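Local atomic coordinates of Pa14_01140 (Pseudomonas aeruginosa, PDB entry 6OX6), a protein that serves as the immunity protein Tis1, binding the type VI secretion toxin Tas1 and preventing its early activation. Residues Phe55-Ala58 with Leu59-Arg63. Residues are numbered along the deposited sequence; the frame is centred on the assembly and turned at random.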
loop_
_atom_site.group_PDB
_atom_site.type_symbol
_atom_site.label_atom_id
_atom_site.label_comp_id
_atom_site.label_asym_id
_atom_site.label_seq_id
_atom_site.Cartn_x
_atom_site.Cartn_y
_atom_site.Cartn_z
ATOM N N PHE B 55 -5.138 -8.158 -0.401
ATOM C CA PHE B 55 -6.045 -8.402 -1.515
ATOM C C PHE B 55 -6.601 -7.102 -2.099
ATOM O O PHE B 55 -6.623 -6.917 -3.322
ATOM C CB PHE B 55 -7.198 -9.291 -1.068
ATOM C CG PHE B 55 -8.254 -9.469 -2.142
ATOM C CD1 PHE B 55 -7.954 -10.169 -3.306
ATOM C CD2 PHE B 55 -9.522 -8.904 -2.008
ATOM C CE1 PHE B 55 -8.898 -10.340 -4.297
ATOM C CE2 PHE B 55 -10.481 -9.070 -3.017
ATOM C CZ PHE B 55 -10.168 -9.786 -4.155
ATOM N N ASN B 56 -7.097 -6.208 -1.239
ATOM C CA ASN B 56 -7.601 -4.938 -1.740
ATOM C C ASN B 56 -6.484 -4.088 -2.348
ATOM O O ASN B 56 -6.730 -3.324 -3.282
ATOM C CB ASN B 56 -8.328 -4.192 -0.617
ATOM C CG ASN B 56 -9.732 -4.760 -0.378
ATOM O OD1 ASN B 56 -10.683 -4.332 -1.022
ATOM N ND2 ASN B 56 -9.855 -5.730 0.513
ATOM N N ASP B 57 -5.242 -4.224 -1.863
ATOM C CA ASP B 57 -4.134 -3.569 -2.566
ATOM C C ASP B 57 -3.968 -4.146 -3.965
ATOM O O ASP B 57 -3.707 -3.410 -4.929
ATOM C CB ASP B 57 -2.828 -3.692 -1.777
ATOM C CG ASP B 57 -2.707 -2.647 -0.668
ATOM O OD1 ASP B 57 -3.645 -1.857 -0.492
ATOM O OD2 ASP B 57 -1.663 -2.599 0.026
ATOM N N ALA B 58 -4.100 -5.466 -4.085
ATOM C CA ALA B 58 -3.974 -6.128 -5.380
ATOM C C ALA B 58 -5.046 -5.653 -6.338
ATOM O O ALA B 58 -4.778 -5.455 -7.528
ATOM C CB ALA B 58 -4.042 -7.643 -5.196
ATOM N N LEU B 59 -6.258 -5.410 -5.836
ATOM C CA LEU B 59 -7.301 -4.877 -6.710
ATOM C C LEU B 59 -6.949 -3.488 -7.186
ATOM O O LEU B 59 -7.200 -3.145 -8.349
ATOM C CB LEU B 59 -8.649 -4.835 -6.008
ATOM C CG LEU B 59 -9.155 -6.178 -5.513
ATOM C CD1 LEU B 59 -10.599 -6.053 -4.999
ATOM C CD2 LEU B 59 -9.079 -7.187 -6.631
ATOM N N ARG B 60 -6.367 -2.667 -6.306
ATOM C CA ARG B 60 -6.175 -1.283 -6.698
ATOM C C ARG B 60 -4.999 -1.147 -7.635
ATOM O O ARG B 60 -5.042 -0.337 -8.563
ATOM C CB ARG B 60 -5.996 -0.387 -5.466
ATOM C CG ARG B 60 -7.276 -0.247 -4.636
ATOM C CD ARG B 60 -7.008 0.550 -3.370
ATOM N NE ARG B 60 -6.527 1.908 -3.645
ATOM C CZ ARG B 60 -6.126 2.739 -2.689
ATOM N NH1 ARG B 60 -6.110 2.327 -1.407
ATOM N NH2 ARG B 60 -5.718 3.953 -3.005
ATOM N N PHE B 61 -3.946 -1.927 -7.412
ATOM C CA PHE B 61 -2.669 -1.664 -8.051
ATOM C C PHE B 61 -2.161 -2.815 -8.904
ATOM O O PHE B 61 -1.138 -2.649 -9.566
ATOM C CB PHE B 61 -1.617 -1.304 -6.991
ATOM C CG PHE B 61 -2.082 -0.245 -6.003
ATOM C CD1 PHE B 61 -2.482 1.015 -6.450
ATOM C CD2 PHE B 61 -2.071 -0.496 -4.638
ATOM C CE1 PHE B 61 -2.896 1.995 -5.545
ATOM C CE2 PHE B 61 -2.483 0.484 -3.709
ATOM C CZ PHE B 61 -2.905 1.724 -4.169
ATOM N N GLY B 62 -2.813 -3.983 -8.866
ATOM C CA GLY B 62 -2.387 -5.133 -9.632
ATOM C C GLY B 62 -3.011 -5.144 -11.019
ATOM O O GLY B 62 -3.656 -4.190 -11.460
ATOM N N ARG B 63 -2.813 -6.248 -11.713
ATOM C CA ARG B 63 -3.303 -6.379 -13.076
ATOM C C ARG B 63 -3.938 -7.750 -13.242
ATOM O O ARG B 63 -3.590 -8.712 -12.541
ATOM C CB ARG B 63 -2.182 -6.180 -14.108
ATOM C CG ARG B 63 -1.074 -7.226 -14.024
ATOM C CD ARG B 63 0.193 -6.780 -14.750
ATOM N NE ARG B 63 0.821 -5.622 -14.121
ATOM C CZ ARG B 63 0.766 -4.391 -14.614
ATOM N NH1 ARG B 63 0.107 -4.162 -15.741
ATOM N NH2 ARG B 63 1.365 -3.390 -13.977
#
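L59 N donates to F55 O at 3.0 Å, the first of four i to i+4 backbone bonds that join 55-58 to 59-63 in the last turns of helix 53-61. R60 N follows with N56 O and, more weakly, D57 O; F61 N reaches D57 O at 2.9 Å. G62 has already left helical backbone angles, yet its N still bonds to A58 O at 2.8 Å and closes the final turn before R63 enters strand 63-65.

Side chains four residues apart on a helix share a flank, as F55/L59 and D57/F61 illustrate. With CG of F55 anti to its own N (chi1 174°), the ring lies where L59 covers one face: L59 CG stands 4.2 Å from the ring centroid in a CH-pi contact shifted toward the rim, and CD1 approaches F55 CE2 at 3.6 Å. F55 also meets Y25 of strand 23-28 edge-to-face, and L59 touches I16 of strand 14-18, which places helix 53-61 against the four-stranded antiparallel sheet of this small alpha+beta protein; L59 packs on W409 of the Tas1 chain as well.

R60 and F61 meet Tas1 too. R60 CB sits over the centre of one face of the F61 ring, and the chain, bent at chi3 (60°), brings the guanidinium back so that F61 CZ lies 3.5 Å above its plane, toward the rim of the group. That guanidinium forms a salt bridge with D341 of the Tas1 chain, whose K334 makes a cation-pi contact with F61; F61 also touches Y18. D57 runs alongside F61, pointing the same way, with OD1 4.1 Å from CE2 and carboxylate and ring planes 56° apart, while its OD2 is salt-bridged to R53.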